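Oligopeptide-binding protein AppA (Bacillus subtilis, PDB 1XOC) binds oligopeptides outside the cell as the solute-binding component of an ABC permease that can replace the Opp system in sporulation and genetic competence. Local coordinates at residues N275-D280 with F360-K365. Residues are numbered along the deposited sequence; the frame is centred on the assembly and turned at random.
Sequences NELFKD and FSFTLK
Leu277 lays its CD2 methyl over one face of the Phe360 ring, a CH-pi contact in which CD2 stands 4.2 Å from the centroid of that ring and 13° off its normal. The other branch, CD1, turns toward the strand backbone, meeting CD2 of Phe360, the carbonyl O of Ser361 and, at 4.0 Å, CB of Phe362. Phe278 supplies the second half of the contact: its CZ points into the middle of the Phe362 face, 3.8 Å from CG of Phe362, in a T-shaped pair with planes at 84°. Phe362 presents that face with CG set between its backbone N and carbonyl carbon (chi1 66°). CE1 of Phe278 also lies 4.1 Å from CE2 at the edge of Phe360.

The example illustrates how a loop can dock on a strand by interlocking side chains, without direct hydrogen bonds between them. An Asx turn shapes the loop: Asn275 OD1 takes the N-H of Leu277 on a lone pair in its carbonyl plane, at 2.9 Å. From the same amide, ND2 donates to a water that in turn donates to Ser361 O.

Trp344 meets both Leu277 and Phe360, while Trp271 packs on Phe278. The buried cluster thus joins the turn between strand 265-271 and helix 281-289 to strand 358-367, which runs parallel to 390-396 and 414-420 in the same sheet.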
# COMPACT_ATOMS: atom_id res chain seq x y z
N ASN A 275 -3.69 -22.96 1.06
CA ASN A 275 -3.50 -23.89 2.18
C ASN A 275 -4.83 -24.49 2.60
O ASN A 275 -5.76 -23.78 2.94
CB ASN A 275 -2.83 -23.19 3.38
CG ASN A 275 -2.34 -24.16 4.44
OD1 ASN A 275 -3.09 -25.03 4.90
ND2 ASN A 275 -1.09 -24.00 4.87
N GLU A 276 -4.90 -25.83 2.56
CA GLU A 276 -6.06 -26.61 2.95
C GLU A 276 -6.72 -26.11 4.24
O GLU A 276 -7.94 -26.17 4.39
CB GLU A 276 -5.66 -28.08 3.19
CG GLU A 276 -5.03 -28.81 2.01
CD GLU A 276 -4.25 -30.08 2.44
OE1 GLU A 276 -4.88 -31.03 2.97
OE2 GLU A 276 -3.01 -30.12 2.24
N LEU A 277 -5.89 -25.67 5.19
CA LEU A 277 -6.37 -25.25 6.50
C LEU A 277 -7.35 -24.10 6.42
O LEU A 277 -8.22 -23.97 7.28
CB LEU A 277 -5.20 -24.86 7.42
CG LEU A 277 -4.20 -25.98 7.78
CD1 LEU A 277 -3.07 -25.43 8.66
CD2 LEU A 277 -4.88 -27.17 8.44
N PHE A 278 -7.19 -23.27 5.40
CA PHE A 278 -7.92 -22.00 5.34
C PHE A 278 -8.93 -21.93 4.22
O PHE A 278 -9.45 -20.87 3.96
CB PHE A 278 -6.92 -20.84 5.23
CG PHE A 278 -5.89 -20.84 6.31
CD1 PHE A 278 -6.26 -20.90 7.64
CD2 PHE A 278 -4.53 -20.80 6.01
CE1 PHE A 278 -5.33 -20.94 8.64
CE2 PHE A 278 -3.59 -20.83 7.01
CZ PHE A 278 -3.99 -20.90 8.34
N LYS A 279 -9.25 -23.05 3.59
CA LYS A 279 -10.22 -23.03 2.51
C LYS A 279 -11.68 -22.88 2.97
O LYS A 279 -12.50 -22.28 2.27
CB LYS A 279 -10.06 -24.29 1.66
CG LYS A 279 -8.80 -24.28 0.82
CD LYS A 279 -8.67 -25.57 -0.00
CE LYS A 279 -7.39 -25.60 -0.83
NZ LYS A 279 -7.22 -26.89 -1.57
N ASP A 280 -12.01 -23.42 4.15
CA ASP A 280 -13.37 -23.42 4.68
C ASP A 280 -13.67 -22.08 5.33
O ASP A 280 -12.99 -21.67 6.27
CB ASP A 280 -13.54 -24.55 5.71
CG ASP A 280 -14.99 -24.74 6.19
OD1 ASP A 280 -15.89 -23.97 5.81
OD2 ASP A 280 -15.22 -25.69 6.98
N PHE A 360 -3.69 -29.21 12.69
CA PHE A 360 -3.88 -27.78 12.43
C PHE A 360 -2.62 -27.07 12.92
O PHE A 360 -2.54 -26.63 14.06
CB PHE A 360 -5.12 -27.26 13.14
CG PHE A 360 -5.79 -26.11 12.43
CD1 PHE A 360 -7.15 -26.14 12.17
CD2 PHE A 360 -5.06 -24.99 12.01
CE1 PHE A 360 -7.78 -25.10 11.52
CE2 PHE A 360 -5.70 -23.93 11.35
CZ PHE A 360 -7.06 -24.00 11.11
N SER A 361 -1.64 -27.00 12.02
CA SER A 361 -0.33 -26.43 12.28
C SER A 361 0.13 -25.64 11.06
O SER A 361 0.08 -26.16 9.95
CB SER A 361 0.67 -27.55 12.52
OG SER A 361 1.98 -27.04 12.69
N PHE A 362 0.56 -24.40 11.28
CA PHE A 362 1.03 -23.54 10.20
C PHE A 362 2.01 -22.49 10.68
O PHE A 362 2.17 -22.26 11.87
CB PHE A 362 -0.16 -22.87 9.49
CG PHE A 362 -0.90 -21.88 10.34
CD1 PHE A 362 -0.60 -20.51 10.28
CD2 PHE A 362 -1.90 -22.31 11.20
CE1 PHE A 362 -1.27 -19.62 11.08
CE2 PHE A 362 -2.57 -21.44 12.00
CZ PHE A 362 -2.28 -20.07 11.93
N THR A 363 2.64 -21.81 9.72
CA THR A 363 3.56 -20.72 9.97
C THR A 363 2.90 -19.36 9.67
O THR A 363 2.32 -19.13 8.59
CB THR A 363 4.84 -20.91 9.17
OG1 THR A 363 5.45 -22.15 9.56
CG2 THR A 363 5.83 -19.76 9.37
N LEU A 364 2.99 -18.46 10.66
CA LEU A 364 2.54 -17.07 10.53
C LEU A 364 3.74 -16.14 10.34
O LEU A 364 4.57 -15.95 11.25
CB LEU A 364 1.78 -16.66 11.78
CG LEU A 364 1.14 -15.26 11.85
CD1 LEU A 364 0.09 -15.04 10.78
CD2 LEU A 364 0.51 -15.04 13.21
N LYS A 365 3.80 -15.52 9.15
CA LYS A 365 4.89 -14.61 8.81
C LYS A 365 4.51 -13.16 9.04
O LYS A 365 3.33 -12.77 8.92
CB LYS A 365 5.26 -14.75 7.33
CG LYS A 365 5.96 -16.00 6.95
CD LYS A 365 6.24 -16.06 5.45
CE LYS A 365 7.18 -17.22 5.15
NZ LYS A 365 7.40 -17.46 3.70
O HOH W 1 0.20 -25.78 7.12